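2-C-methyl-D-erythritol 4-phosphate cytidylyltransferase (Thermus thermophilus HB8, PDB 2PX7) probably catalyses the transfer of a cytidylyl group from CTP to 2-C-methyl-D-erythritol 4-phosphate in the non-mevalonate route to isoprenoids, releasing diphosphate. Local coordinates at residues 26-31 with 106-112; 131-137 with 171-177; 138-144 with 165-171. All blocks are in the same frame, centred on the assembly; numbering follows the deposited sequence.

Contact 1. Residues 26-31 with 106-112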
loop_
_atom_site.group_PDB
_atom_site.type_symbol
_atom_site.label_atom_id
_atom_site.label_comp_id
_atom_site.label_asym_id
_atom_site.label_seq_id
_atom_site.Cartn_x
_atom_site.Cartn_y
_atom_site.Cartn_z
ATOM N N VAL A 26 -28.406 -5.044 1.956
ATOM C CA VAL A 26 -28.549 -6.420 2.625
ATOM C C VAL A 26 -27.719 -6.723 3.973
ATOM O O VAL A 26 -27.822 -5.942 4.898
ATOM C CB VAL A 26 -28.633 -7.619 1.600
ATOM C CG1 VAL A 26 -30.078 -7.902 1.230
ATOM C CG2 VAL A 26 -27.862 -7.363 0.325
ATOM N N SER A 27 -26.937 -7.802 4.129
ATOM C CA SER A 27 -26.345 -8.126 5.494
ATOM C C SER A 27 -24.812 -7.880 5.837
ATOM O O SER A 27 -23.938 -8.600 5.377
ATOM C CB SER A 27 -26.745 -9.552 5.876
ATOM O OG SER A 27 -26.866 -9.735 7.271
ATOM N N VAL A 28 -24.497 -6.900 6.688
ATOM C CA VAL A 28 -23.100 -6.463 6.895
ATOM C C VAL A 28 -22.509 -6.920 8.240
ATOM O O VAL A 28 -23.074 -6.632 9.299
ATOM C CB VAL A 28 -22.957 -4.904 6.762
ATOM C CG1 VAL A 28 -21.557 -4.464 7.071
ATOM C CG2 VAL A 28 -23.375 -4.416 5.367
ATOM N N LEU A 29 -21.374 -7.624 8.200
ATOM C CA LEU A 29 -20.730 -8.109 9.433
ATOM C C LEU A 29 -19.446 -7.359 9.695
ATOM O O LEU A 29 -18.563 -7.340 8.840
ATOM C CB LEU A 29 -20.462 -9.626 9.383
ATOM C CG LEU A 29 -21.547 -10.511 8.750
ATOM C CD1 LEU A 29 -21.140 -11.998 8.803
ATOM C CD2 LEU A 29 -22.884 -10.295 9.459
ATOM N N ILE A 30 -19.358 -6.748 10.876
ATOM C CA ILE A 30 -18.194 -5.979 11.309
ATOM C C ILE A 30 -17.497 -6.635 12.526
ATOM O O ILE A 30 -17.818 -6.310 13.677
ATOM C CB ILE A 30 -18.583 -4.487 11.644
ATOM C CG1 ILE A 30 -19.437 -3.827 10.532
ATOM C CG2 ILE A 30 -17.364 -3.655 12.092
ATOM C CD1 ILE A 30 -18.799 -3.704 9.092
ATOM N N PRO A 31 -16.527 -7.544 12.278
ATOM C CA PRO A 31 -15.815 -8.209 13.388
ATOM C C PRO A 31 -14.786 -7.307 14.060
ATOM O O PRO A 31 -13.599 -7.532 13.905
ATOM C CB PRO A 31 -15.114 -9.390 12.696
ATOM C CG PRO A 31 -14.849 -8.875 11.262
ATOM C CD PRO A 31 -16.043 -7.997 10.950
ATOM N N LEU A 106 -30.011 -12.179 6.254
ATOM C CA LEU A 106 -30.137 -12.047 4.802
ATOM C C LEU A 106 -29.176 -13.002 4.055
ATOM O O LEU A 106 -28.127 -13.359 4.590
ATOM C CB LEU A 106 -29.941 -10.574 4.412
ATOM C CG LEU A 106 -30.971 -9.657 5.106
ATOM C CD1 LEU A 106 -30.458 -8.247 5.268
ATOM C CD2 LEU A 106 -32.326 -9.663 4.372
ATOM N N PRO A 107 -29.556 -13.452 2.841
ATOM C CA PRO A 107 -28.784 -14.465 2.106
ATOM C C PRO A 107 -27.479 -13.991 1.465
ATOM O O PRO A 107 -26.780 -14.790 0.814
ATOM C CB PRO A 107 -29.760 -14.927 1.021
ATOM C CG PRO A 107 -30.616 -13.738 0.761
ATOM C CD PRO A 107 -30.783 -13.066 2.109
ATOM N N LEU A 108 -27.162 -12.708 1.652
ATOM C CA LEU A 108 -25.911 -12.136 1.164
ATOM C C LEU A 108 -25.218 -11.389 2.298
ATOM O O LEU A 108 -25.873 -10.691 3.068
ATOM C CB LEU A 108 -26.189 -11.207 -0.023
ATOM C CG LEU A 108 -25.031 -11.071 -1.006
ATOM C CD1 LEU A 108 -25.002 -12.210 -1.988
ATOM C CD2 LEU A 108 -25.141 -9.754 -1.745
ATOM N N VAL A 109 -23.900 -11.562 2.426
ATOM C CA VAL A 109 -23.149 -10.887 3.489
ATOM C C VAL A 109 -21.974 -10.094 2.957
ATOM O O VAL A 109 -21.324 -10.512 2.020
ATOM C CB VAL A 109 -22.595 -11.846 4.601
ATOM C CG1 VAL A 109 -23.655 -12.206 5.559
ATOM C CG2 VAL A 109 -21.908 -13.115 4.004
ATOM N N LEU A 110 -21.696 -8.965 3.604
ATOM C CA LEU A 110 -20.432 -8.256 3.427
ATOM C C LEU A 110 -19.699 -8.275 4.755
ATOM O O LEU A 110 -20.290 -8.003 5.805
ATOM C CB LEU A 110 -20.660 -6.821 2.961
ATOM C CG LEU A 110 -21.264 -6.621 1.559
ATOM C CD1 LEU A 110 -21.694 -5.173 1.372
ATOM C CD2 LEU A 110 -20.284 -7.034 0.428
ATOM N N VAL A 111 -18.428 -8.649 4.720
ATOM C CA VAL A 111 -17.622 -8.684 5.927
ATOM C C VAL A 111 -16.520 -7.626 5.798
ATOM O O VAL A 111 -15.765 -7.626 4.819
ATOM C CB VAL A 111 -16.971 -10.067 6.141
ATOM C CG1 VAL A 111 -16.370 -10.157 7.555
ATOM C CG2 VAL A 111 -17.991 -11.189 5.889
ATOM N N HIS A 112 -16.433 -6.737 6.781
ATOM C CA HIS A 112 -15.557 -5.587 6.663
ATOM C C HIS A 112 -14.702 -5.332 7.899
ATOM O O HIS A 112 -15.182 -5.429 9.016
ATOM C CB HIS A 112 -16.362 -4.332 6.292
ATOM C CG HIS A 112 -15.504 -3.132 6.036
ATOM N ND1 HIS A 112 -14.640 -3.052 4.965
ATOM C CD2 HIS A 112 -15.357 -1.977 6.727
ATOM C CE1 HIS A 112 -14.008 -1.892 4.999
ATOM N NE2 HIS A 112 -14.422 -1.222 6.061
#

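Contact 2. Residues 131-137 with 171-177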
loop_
_atom_site.group_PDB
_atom_site.type_symbol
_atom_site.label_atom_id
_atom_site.label_comp_id
_atom_site.label_asym_id
_atom_site.label_seq_id
_atom_site.Cartn_x
_atom_site.Cartn_y
_atom_site.Cartn_z
ATOM N N ALA A 131 -20.567 -10.251 -5.709
ATOM C CA ALA A 131 -20.960 -11.306 -4.755
ATOM C C ALA A 131 -22.347 -11.881 -5.103
ATOM O O ALA A 131 -22.559 -13.089 -4.992
ATOM C CB ALA A 131 -20.934 -10.790 -3.320
ATOM N N GLN A 132 -23.264 -11.015 -5.547
ATOM C CA GLN A 132 -24.622 -11.426 -5.974
ATOM C C GLN A 132 -24.606 -12.450 -7.099
ATOM O O GLN A 132 -25.463 -13.332 -7.156
ATOM C CB GLN A 132 -25.458 -10.209 -6.409
ATOM C CG GLN A 132 -25.872 -9.303 -5.256
ATOM C CD GLN A 132 -26.397 -7.929 -5.694
ATOM O OE1 GLN A 132 -26.100 -7.444 -6.793
ATOM N NE2 GLN A 132 -27.155 -7.285 -4.811
ATOM N N ARG A 133 -23.625 -12.327 -7.988
ATOM C CA ARG A 133 -23.528 -13.191 -9.153
ATOM C C ARG A 133 -22.683 -14.415 -8.853
ATOM O O ARG A 133 -23.033 -15.533 -9.237
ATOM C CB ARG A 133 -22.893 -12.426 -10.331
ATOM C CG ARG A 133 -23.796 -11.356 -10.982
ATOM C CD ARG A 133 -23.030 -10.463 -12.010
ATOM N NE ARG A 133 -21.682 -10.948 -12.304
ATOM C CZ ARG A 133 -20.560 -10.260 -12.094
ATOM N NH1 ARG A 133 -20.596 -9.022 -11.611
ATOM N NH2 ARG A 133 -19.386 -10.813 -12.379
ATOM N N SER A 134 -21.569 -14.196 -8.166
ATOM C CA SER A 134 -20.527 -15.208 -8.060
ATOM C C SER A 134 -20.554 -15.963 -6.731
ATOM O O SER A 134 -19.977 -17.045 -6.627
ATOM C CB SER A 134 -19.150 -14.577 -8.256
ATOM O OG SER A 134 -18.767 -13.883 -7.071
ATOM N N GLY A 135 -21.196 -15.386 -5.725
ATOM C CA GLY A 135 -21.244 -16.002 -4.412
ATOM C C GLY A 135 -20.044 -15.769 -3.530
ATOM O O GLY A 135 -20.092 -16.070 -2.357
ATOM N N ALA A 136 -18.954 -15.254 -4.094
ATOM C CA ALA A 136 -17.736 -14.965 -3.325
ATOM C C ALA A 136 -16.935 -13.951 -4.116
ATOM O O ALA A 136 -16.531 -14.257 -5.222
ATOM C CB ALA A 136 -16.898 -16.244 -3.099
ATOM N N ALA A 137 -16.709 -12.763 -3.551
ATOM C CA ALA A 137 -15.981 -11.695 -4.246
ATOM C C ALA A 137 -15.162 -10.835 -3.289
ATOM O O ALA A 137 -15.643 -10.411 -2.226
ATOM C CB ALA A 137 -16.940 -10.821 -5.044
ATOM N N GLN A 171 -15.402 -8.076 1.946
ATOM C CA GLN A 171 -15.513 -9.309 1.164
ATOM C C GLN A 171 -16.965 -9.794 1.171
ATOM O O GLN A 171 -17.611 -9.811 2.225
ATOM C CB GLN A 171 -14.549 -10.374 1.707
ATOM C CG GLN A 171 -13.111 -9.839 1.910
ATOM C CD GLN A 171 -12.085 -10.907 2.119
ATOM O OE1 GLN A 171 -12.403 -12.081 2.397
ATOM N NE2 GLN A 171 -10.819 -10.527 1.938
ATOM N N GLY A 172 -17.477 -10.182 0.001
ATOM C CA GLY A 172 -18.900 -10.468 -0.178
ATOM C C GLY A 172 -19.135 -11.937 -0.464
ATOM O O GLY A 172 -18.387 -12.549 -1.195
ATOM N N PHE A 173 -20.178 -12.509 0.126
ATOM C CA PHE A 173 -20.439 -13.945 -0.029
ATOM C C PHE A 173 -21.929 -14.197 0.027
ATOM O O PHE A 173 -22.657 -13.422 0.663
ATOM C CB PHE A 173 -19.754 -14.749 1.103
ATOM C CG PHE A 173 -18.264 -14.512 1.211
ATOM C CD1 PHE A 173 -17.376 -15.198 0.391
ATOM C CD2 PHE A 173 -17.760 -13.618 2.135
ATOM C CE1 PHE A 173 -15.984 -14.968 0.469
ATOM C CE2 PHE A 173 -16.385 -13.375 2.234
ATOM C CZ PHE A 173 -15.494 -14.050 1.381
ATOM N N PHE A 174 -22.384 -15.274 -0.618
ATOM C CA PHE A 174 -23.658 -15.882 -0.206
ATOM C C PHE A 174 -23.496 -16.278 1.268
ATOM O O PHE A 174 -22.515 -16.923 1.642
ATOM C CB PHE A 174 -24.006 -17.123 -1.044
ATOM C CG PHE A 174 -24.175 -16.850 -2.531
ATOM C CD1 PHE A 174 -24.637 -15.606 -2.993
ATOM C CD2 PHE A 174 -23.914 -17.849 -3.466
ATOM C CE1 PHE A 174 -24.810 -15.373 -4.359
ATOM C CE2 PHE A 174 -24.067 -17.615 -4.846
ATOM C CZ PHE A 174 -24.524 -16.384 -5.282
ATOM N N THR A 175 -24.446 -15.880 2.109
ATOM C CA THR A 175 -24.416 -16.193 3.557
ATOM C C THR A 175 -24.291 -17.699 3.816
ATOM O O THR A 175 -23.489 -18.128 4.650
ATOM C CB THR A 175 -25.677 -15.640 4.239
ATOM O OG1 THR A 175 -25.850 -14.276 3.829
ATOM C CG2 THR A 175 -25.565 -15.708 5.764
ATOM N N ALA A 176 -25.059 -18.484 3.076
ATOM C CA ALA A 176 -25.036 -19.951 3.176
ATOM C C ALA A 176 -23.657 -20.545 2.850
ATOM O O ALA A 176 -23.240 -21.552 3.425
ATOM C CB ALA A 176 -26.069 -20.538 2.242
ATOM N N LEU A 177 -22.957 -19.925 1.906
ATOM C CA LEU A 177 -21.642 -20.407 1.532
ATOM C C LEU A 177 -20.637 -20.110 2.650
ATOM O O LEU A 177 -19.845 -20.970 3.017
ATOM C CB LEU A 177 -21.201 -19.778 0.203
ATOM C CG LEU A 177 -19.765 -20.054 -0.240
ATOM C CD1 LEU A 177 -19.524 -21.564 -0.546
ATOM C CD2 LEU A 177 -19.445 -19.187 -1.440
#

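Contact 3. Residues 138-144 with 165-171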
loop_
_atom_site.group_PDB
_atom_site.type_symbol
_atom_site.label_atom_id
_atom_site.label_comp_id
_atom_site.label_asym_id
_atom_site.label_seq_id
_atom_site.Cartn_x
_atom_site.Cartn_y
_atom_site.Cartn_z
ATOM N N VAL A 138 -13.928 -10.568 -3.695
ATOM C CA VAL A 138 -12.949 -9.864 -2.881
ATOM C C VAL A 138 -12.309 -8.682 -3.658
ATOM O O VAL A 138 -11.877 -8.866 -4.808
ATOM C CB VAL A 138 -11.849 -10.884 -2.456
ATOM C CG1 VAL A 138 -10.697 -10.209 -1.796
ATOM C CG2 VAL A 138 -12.457 -11.948 -1.531
ATOM N N PRO A 139 -12.218 -7.484 -3.022
ATOM C CA PRO A 139 -11.441 -6.395 -3.630
ATOM C C PRO A 139 -9.935 -6.554 -3.438
ATOM O O PRO A 139 -9.469 -6.883 -2.340
ATOM C CB PRO A 139 -11.967 -5.139 -2.932
ATOM C CG PRO A 139 -12.383 -5.633 -1.551
ATOM C CD PRO A 139 -12.821 -7.080 -1.732
ATOM N N VAL A 140 -9.187 -6.328 -4.523
ATOM C CA VAL A 140 -7.736 -6.441 -4.524
ATOM C C VAL A 140 -7.087 -5.207 -5.171
ATOM O O VAL A 140 -7.717 -4.522 -5.965
ATOM C CB VAL A 140 -7.218 -7.747 -5.224
ATOM C CG1 VAL A 140 -7.766 -9.024 -4.540
ATOM C CG2 VAL A 140 -7.504 -7.733 -6.738
ATOM N N LEU A 141 -5.846 -4.910 -4.781
ATOM C CA LEU A 141 -5.053 -3.865 -5.428
ATOM C C LEU A 141 -3.748 -4.445 -5.924
ATOM O O LEU A 141 -3.213 -5.387 -5.318
ATOM C CB LEU A 141 -4.728 -2.719 -4.457
ATOM C CG LEU A 141 -5.773 -1.679 -4.046
ATOM C CD1 LEU A 141 -5.100 -0.698 -3.126
ATOM C CD2 LEU A 141 -6.368 -0.939 -5.223
ATOM N N PRO A 142 -3.179 -3.852 -7.005
ATOM C CA PRO A 142 -1.840 -4.330 -7.370
ATOM C C PRO A 142 -0.858 -3.925 -6.271
ATOM O O PRO A 142 -1.103 -2.948 -5.560
ATOM C CB PRO A 142 -1.514 -3.573 -8.679
ATOM C CG PRO A 142 -2.761 -2.819 -9.054
ATOM C CD PRO A 142 -3.655 -2.750 -7.865
ATOM N N VAL A 143 0.224 -4.679 -6.127
ATOM C CA VAL A 143 1.317 -4.300 -5.246
ATOM C C VAL A 143 2.069 -3.129 -5.913
ATOM O O VAL A 143 2.619 -3.300 -6.991
ATOM C CB VAL A 143 2.278 -5.486 -4.986
ATOM C CG1 VAL A 143 3.512 -5.033 -4.179
ATOM C CG2 VAL A 143 1.547 -6.631 -4.257
ATOM N N PRO A 144 2.090 -1.946 -5.268
ATOM C CA PRO A 144 2.585 -0.711 -5.914
ATOM C C PRO A 144 4.106 -0.510 -5.932
ATOM O O PRO A 144 4.602 0.351 -6.679
ATOM C CB PRO A 144 1.945 0.384 -5.065
ATOM C CG PRO A 144 1.816 -0.223 -3.703
ATOM C CD PRO A 144 1.642 -1.704 -3.883
ATOM N N ARG A 165 -1.103 -9.479 -5.259
ATOM C CA ARG A 165 -2.120 -8.488 -4.964
ATOM C C ARG A 165 -2.174 -8.219 -3.462
ATOM O O ARG A 165 -1.799 -9.070 -2.648
ATOM C CB ARG A 165 -3.500 -8.963 -5.449
ATOM C CG ARG A 165 -3.633 -9.251 -6.931
ATOM C CD ARG A 165 -3.301 -8.037 -7.820
ATOM N NE ARG A 165 -3.494 -8.382 -9.218
ATOM C CZ ARG A 165 -2.605 -9.016 -9.994
ATOM N NH1 ARG A 165 -1.402 -9.352 -9.552
ATOM N NH2 ARG A 165 -2.924 -9.289 -11.250
ATOM N N LEU A 166 -2.617 -7.018 -3.113
ATOM C CA LEU A 166 -2.996 -6.682 -1.757
ATOM C C LEU A 166 -4.501 -6.914 -1.642
ATOM O O LEU A 166 -5.282 -6.387 -2.445
ATOM C CB LEU A 166 -2.644 -5.218 -1.435
ATOM C CG LEU A 166 -1.155 -4.873 -1.544
ATOM C CD1 LEU A 166 -0.924 -3.403 -1.322
ATOM C CD2 LEU A 166 -0.329 -5.696 -0.596
ATOM N N VAL A 167 -4.893 -7.716 -0.654
ATOM C CA VAL A 167 -6.296 -8.055 -0.444
ATOM C C VAL A 167 -6.942 -7.064 0.521
ATOM O O VAL A 167 -6.397 -6.792 1.607
ATOM C CB VAL A 167 -6.430 -9.521 0.064
ATOM C CG1 VAL A 167 -7.887 -9.903 0.235
ATOM C CG2 VAL A 167 -5.756 -10.494 -0.903
ATOM N N GLN A 168 -8.103 -6.521 0.135
ATOM C CA GLN A 168 -8.830 -5.580 1.005
ATOM C C GLN A 168 -10.170 -6.171 1.436
ATOM O O GLN A 168 -10.420 -7.359 1.240
ATOM C CB GLN A 168 -9.069 -4.246 0.288
ATOM C CG GLN A 168 -7.823 -3.667 -0.406
ATOM C CD GLN A 168 -8.106 -2.318 -0.977
ATOM O OE1 GLN A 168 -8.963 -2.168 -1.844
ATOM N NE2 GLN A 168 -7.418 -1.315 -0.477
ATOM N N THR A 169 -11.008 -5.324 2.041
ATOM C CA THR A 169 -12.386 -5.646 2.389
ATOM C C THR A 169 -13.222 -4.421 1.959
ATOM O O THR A 169 -12.656 -3.377 1.685
ATOM C CB THR A 169 -12.582 -5.958 3.933
ATOM O OG1 THR A 169 -12.488 -4.746 4.698
ATOM C CG2 THR A 169 -11.551 -6.978 4.448
ATOM N N PRO A 170 -14.564 -4.533 1.897
ATOM C CA PRO A 170 -15.414 -5.669 2.290
ATOM C C PRO A 170 -15.269 -6.877 1.367
ATOM O O PRO A 170 -15.035 -6.720 0.156
ATOM C CB PRO A 170 -16.837 -5.096 2.204
ATOM C CG PRO A 170 -16.748 -3.985 1.194
ATOM C CD PRO A 170 -15.358 -3.399 1.376
ATOM N N GLN A 171 -15.402 -8.076 1.946
ATOM C CA GLN A 171 -15.513 -9.309 1.164
ATOM C C GLN A 171 -16.965 -9.794 1.171
ATOM O O GLN A 171 -17.611 -9.811 2.225
ATOM C CB GLN A 171 -14.549 -10.374 1.707
ATOM C CG GLN A 171 -13.111 -9.839 1.910
ATOM C CD GLN A 171 -12.085 -10.907 2.119
ATOM O OE1 GLN A 171 -12.403 -12.081 2.397
ATOM N NE2 GLN A 171 -10.819 -10.527 1.938
#

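Contact 1. Residues 26-31 with 106-112
Leu29 lies against Leu110 and Val109 where strands 27-31 and 108-111 run side by side in parallel register, Ser27 facing Val109, Val28 facing Leu110 and Leu29 facing Val111. Leu110 N donates to Ser27 O, Leu29 N reaches Leu110 O at 2.7 Å in a nearly straight bond (174°), and His112 N closes on Leu29 O at 3.0 Å; at the start, Ser27 N makes only a weak bond to Leu108 O. The side chain of Leu29 begins with CB 3.9 Å from Leu110 O. CG, anti to the carbonyl carbon and beside the backbone N (chi1 -40°), stays 4.1 Å from Leu110 O and is thereby placed on the side of Val109. The tip, CD1, touches Val109 CG1 at 4.1 Å and ends 4.4 Å from Val111 CG2, so the leucine leans across the two valines that share its face of the sheet. On the other face Val28 CG2 approaches Leu110 CB. At the C-terminal end Ile30 CD1 lies alongside His112 CB, 3.8 Å away, while Pro31 CD meets Val111 CG1, the two side chains crossing at about a right angle. Two central strands of the Rossmann-like nucleotidyltransferase sheet are joined here: strand 67-72 flanks 27-31 through backbone bonds, helix 121-134 packs on Leu108 and Leu110, and helix 93-103 lies against Pro31 and Val111 on the opposite face.

Contact 2. Residues 131-137 with 171-177
The ring of Phe174 lies on Gly135, at the turn where helix 121-134 gives way to strand 136-142, an alpha-to-beta connection whose new strand pairs antiparallel with the end of strand 165-174. The positive phi of Gly135 (83°) turns the chain out of the helix; at these backbone angles a CB would press on the carbonyl O of Ser134. Backbone hydrogen bonds set the register. Ala137 and Gly172 form a hydrogen-bonded pair, with Ala137 N to Gly172 O and Gly172 N to Ala137 O both 2.9 Å, the latter almost straight at 177°. One step on, Ala136 and Phe173 make a non-hydrogen-bonded pair, and Phe174 N then reaches Gly135 O from above the carbonyl plane. With CG anti to its carbonyl carbon (chi1 -61°), the Phe174 ring folds back over the helix end and sets one face on Gly135 CA, while Gln132 O stands at its edge, 3.5 Å from CE1. Replacing Phe174 with alanine removes the ring, which is likely to open a gap over Gly135 CA and beside the carbonyls of Ala131 and Gln132. Apolar packing completes the contact: Ala136 CB rests 3.7 Å from Phe173 CD1, and Leu177 CD2 lies against Gly135 O and near Ala136 CB. Val199 of helix 195-201 packs on Phe173 and Leu177. On the helix side, Ala131 CB sits 3.6 Å from Gly172 C, where the glycine has no side chain to obstruct it.

Contact 3. Residues 138-144 with 165-171
Leu166 O is approached by two neighbouring groups of the opposite strand: Leu141 N donates to it at 2.8 Å, in the carbonyl plane. Val140 CA lies 3.2 Å from Leu166 O in a bent CA-H...O contact. The return bond, Leu166 N to Leu141 O, has the same length and also lies in the carbonyl plane, so Leu141 and Leu166 form a hydrogen-bonded antiparallel pair; Gln168 N extends the ladder to Pro139 O. Val140 and Val167 share one face, and Val140 CB also touches Arg165 CB, 3.9 Å away. Arg165 bends at its second torsion (chi2 -58°), which brings CD alongside the backbone at Leu141 O and Pro142 CA. Its NH1 bonds to Glu162 O. These strands of the mixed sheet run out to the base of what is probably the arm that in IspD enzymes reaches toward the partner subunit; here Arg165, Leu166 and Val167 pair with an antiparallel strand of the second subunit, carrying the sheet across the interface. Toward the core, Val138 CG1 is pressed against Val167 CG1 at 3.5 Å, closer than carbons usually pack. Strand 165-174 is interrupted at 168-170, with a cis peptide before Pro170, and Gln171 NE2 spans the break to Gln168 O at 3.3 Å while also bonding Asp194 OD2. The Gln168 side chain crosses Leu141 obliquely, with NE2 3.6 Å from Leu141 CD1, while its OE1 accepts from Glu212 N. At the other end, Val143 CG2 packs on Leu166 CG, and Val143 O accepts a bond from NH1 of Arg161, which is predicted to position the substrate.

All three contacts belong to one mixed sheet. Contacts 2 and 3 share strands 136-142 and 165-174 and meet at Gln171, contact 3 being nested within the loop that contact 2 closes. Strand 108-111 of contact 1 is the next neighbour of 165-174, joined to it by Val109 N to Phe173 O and Val111 N to Gln171 O. Contact 1 is parallel, buried and largely aliphatic, packed between helices. Contact 2 is only partly buried and relies on a glycine and a phenylalanine at helix ends and on a second glycine in the strand. Contact 3 is mostly buried too, but the second subunit contributes to that burial, and proline, glutamine and arginine side chains mix with its aliphatic ones.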